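Local coordinates for protein probable 2-hydroxyhepta-2,4-diene-1,7-dioate isomerase (Thermus thermophilus, PDB 2DFU) that probably acts as a metal-dependent isomerase of the fumarylacetoacetate hydrolase family, converting 2-hydroxyhepta-2,4-diene-1,7-dioate, at residues 77-82 with 156-161. Residues are numbered along the deposited sequence; the frame is centred on the assembly and turned at random.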
loop_
_atom_site.group_PDB
_atom_site.type_symbol
_atom_site.label_atom_id
_atom_site.label_comp_id
_atom_site.label_asym_id
_atom_site.label_seq_id
_atom_site.Cartn_x
_atom_site.Cartn_y
_atom_site.Cartn_z
ATOM N N GLY A 77 -4.393 -4.571 16.278
ATOM C CA GLY A 77 -3.998 -5.511 15.243
ATOM C C GLY A 77 -4.123 -4.725 13.952
ATOM O O GLY A 77 -5.104 -4.002 13.776
ATOM N N LEU A 78 -3.152 -4.844 13.050
ATOM C CA LEU A 78 -3.198 -4.078 11.807
ATOM C C LEU A 78 -3.065 -4.894 10.529
ATOM O O LEU A 78 -2.505 -5.991 10.528
ATOM C CB LEU A 78 -2.083 -3.033 11.804
ATOM C CG LEU A 78 -1.951 -2.062 12.980
ATOM C CD1 LEU A 78 -0.618 -1.336 12.870
ATOM C CD2 LEU A 78 -3.102 -1.069 12.988
ATOM N N PHE A 79 -3.593 -4.348 9.438
ATOM C CA PHE A 79 -3.470 -4.968 8.128
ATOM C C PHE A 79 -3.554 -3.873 7.075
ATOM O O PHE A 79 -4.089 -2.789 7.331
ATOM C CB PHE A 79 -4.527 -6.062 7.889
ATOM C CG PHE A 79 -5.947 -5.578 7.907
ATOM C CD1 PHE A 79 -6.663 -5.525 9.097
ATOM C CD2 PHE A 79 -6.588 -5.229 6.723
ATOM C CE1 PHE A 79 -8.005 -5.134 9.107
ATOM C CE2 PHE A 79 -7.928 -4.836 6.721
ATOM C CZ PHE A 79 -8.638 -4.790 7.912
ATOM N N LEU A 80 -3.006 -4.147 5.896
ATOM C CA LEU A 80 -2.986 -3.165 4.814
ATOM C C LEU A 80 -3.942 -3.459 3.670
ATOM O O LEU A 80 -4.356 -4.596 3.450
ATOM C CB LEU A 80 -1.574 -3.062 4.229
ATOM C CG LEU A 80 -0.428 -2.735 5.186
ATOM C CD1 LEU A 80 0.901 -3.026 4.492
ATOM C CD2 LEU A 80 -0.502 -1.270 5.625
ATOM N N LYS A 81 -4.281 -2.403 2.945
ATOM C CA LYS A 81 -5.124 -2.488 1.765
ATOM C C LYS A 81 -4.399 -1.615 0.748
ATOM O O LYS A 81 -3.837 -0.578 1.103
ATOM C CB LYS A 81 -6.529 -1.936 2.035
ATOM C CG LYS A 81 -7.438 -2.887 2.805
ATOM C CD LYS A 81 -8.682 -2.174 3.331
ATOM C CE LYS A 81 -9.942 -2.484 2.539
ATOM N NZ LYS A 81 -10.565 -3.791 2.889
ATOM N N GLY A 82 -4.367 -2.046 -0.504
ATOM C CA GLY A 82 -3.712 -1.239 -1.512
ATOM C C GLY A 82 -4.709 -0.231 -2.044
ATOM O O GLY A 82 -5.908 -0.410 -1.856
ATOM N N LEU A 156 -1.911 -16.977 2.959
ATOM C CA LEU A 156 -0.774 -16.651 3.818
ATOM C C LEU A 156 -1.085 -15.384 4.619
ATOM O O LEU A 156 -0.884 -15.329 5.835
ATOM C CB LEU A 156 0.476 -16.426 2.963
ATOM C CG LEU A 156 1.769 -16.105 3.712
ATOM C CD1 LEU A 156 2.203 -17.315 4.543
ATOM C CD2 LEU A 156 2.848 -15.727 2.705
ATOM N N GLN A 157 -1.576 -14.369 3.913
ATOM C CA GLN A 157 -1.945 -13.088 4.507
ATOM C C GLN A 157 -3.274 -12.644 3.896
ATOM O O GLN A 157 -3.720 -13.200 2.886
ATOM C CB GLN A 157 -0.861 -12.034 4.238
ATOM C CG GLN A 157 0.450 -12.264 4.996
ATOM C CD GLN A 157 0.353 -11.904 6.470
ATOM O OE1 GLN A 157 0.264 -10.727 6.827
ATOM N NE2 GLN A 157 0.361 -12.918 7.332
ATOM N N TRP A 158 -3.895 -11.634 4.498
ATOM C CA TRP A 158 -5.191 -11.142 4.037
ATOM C C TRP A 158 -5.150 -10.269 2.786
ATOM O O TRP A 158 -5.920 -9.311 2.672
ATOM C CB TRP A 158 -5.885 -10.365 5.163
ATOM C CG TRP A 158 -6.058 -11.143 6.441
ATOM C CD1 TRP A 158 -5.823 -12.482 6.635
ATOM C CD2 TRP A 158 -6.501 -10.630 7.701
ATOM N NE1 TRP A 158 -6.093 -12.826 7.939
ATOM C CE2 TRP A 158 -6.510 -11.710 8.615
ATOM C CE3 TRP A 158 -6.890 -9.361 8.151
ATOM C CZ2 TRP A 158 -6.894 -11.557 9.954
ATOM C CZ3 TRP A 158 -7.272 -9.210 9.484
ATOM C CH2 TRP A 158 -7.271 -10.302 10.368
ATOM N N VAL A 159 -4.286 -10.600 1.834
ATOM C CA VAL A 159 -4.205 -9.792 0.630
ATOM C C VAL A 159 -5.471 -9.848 -0.226
ATOM O O VAL A 159 -6.092 -8.809 -0.470
ATOM C CB VAL A 159 -2.981 -10.158 -0.220
ATOM C CG1 VAL A 159 -2.918 -9.264 -1.446
ATOM C CG2 VAL A 159 -1.718 -9.980 0.607
ATOM N N ARG A 160 -5.887 -11.020 -0.693
ATOM C CA ARG A 160 -7.109 -10.979 -1.481
ATOM C C ARG A 160 -8.347 -10.948 -0.599
ATOM O O ARG A 160 -9.440 -10.650 -1.068
ATOM C CB ARG A 160 -7.183 -12.118 -2.509
ATOM C CG ARG A 160 -7.092 -13.505 -1.988
ATOM C CD ARG A 160 -7.143 -14.488 -3.149
ATOM N NE ARG A 160 -6.945 -15.844 -2.665
ATOM C CZ ARG A 160 -7.260 -16.942 -3.340
ATOM N NH1 ARG A 160 -7.796 -16.860 -4.551
ATOM N NH2 ARG A 160 -7.047 -18.127 -2.789
ATOM N N ALA A 161 -8.171 -11.218 0.690
ATOM C CA ALA A 161 -9.301 -11.185 1.610
ATOM C C ALA A 161 -9.744 -9.749 1.880
ATOM O O ALA A 161 -10.933 -9.478 2.038
ATOM C CB ALA A 161 -8.930 -11.854 2.929
HETATM O O HOH W 1 -3.956 -7.258 3.608
#
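Phe79 and Trp158 meet in a T-shaped (edge-to-face) stack that joins strand 78-81 of the fumarylacetoacetate hydrolase-like domain to the N-cap of helix 159-162. The benzo edge of the indole, CE3 and CZ3, points at one face of the phenyl ring, the two planes standing at 61° and the phenyl centroid 5.4 Å from that of the indole six-membered ring. CE3 sits above the rim of that face, not its centre. With CG between the backbone N and the carbonyl carbon (chi1 62°), the phenyl ring of Phe79 turns a face to the tryptophan, while its backbone pairs with Cys52 on the neighbouring strand.

This aromatic pair is the dense part of a small contact that buries 110 Å² in all. Beside it the backbones stand apart, the CA atoms of Phe79 and Trp158 being 7.6 Å from each other, and a water spans the gap: the water O lies 2.7 Å from Leu80 O and 3.0 Å from Trp158 O, donating to both, weakly to the second. Trp158 remains partly exposed, packing on Leu156 of the second subunit, and its backbone N donates to Gln157 OE1 of that subunit, which places the stack beside the dimer interface. The closest approach across the contact is Phe79 CD1 to Trp158 CZ3, 3.8 Å.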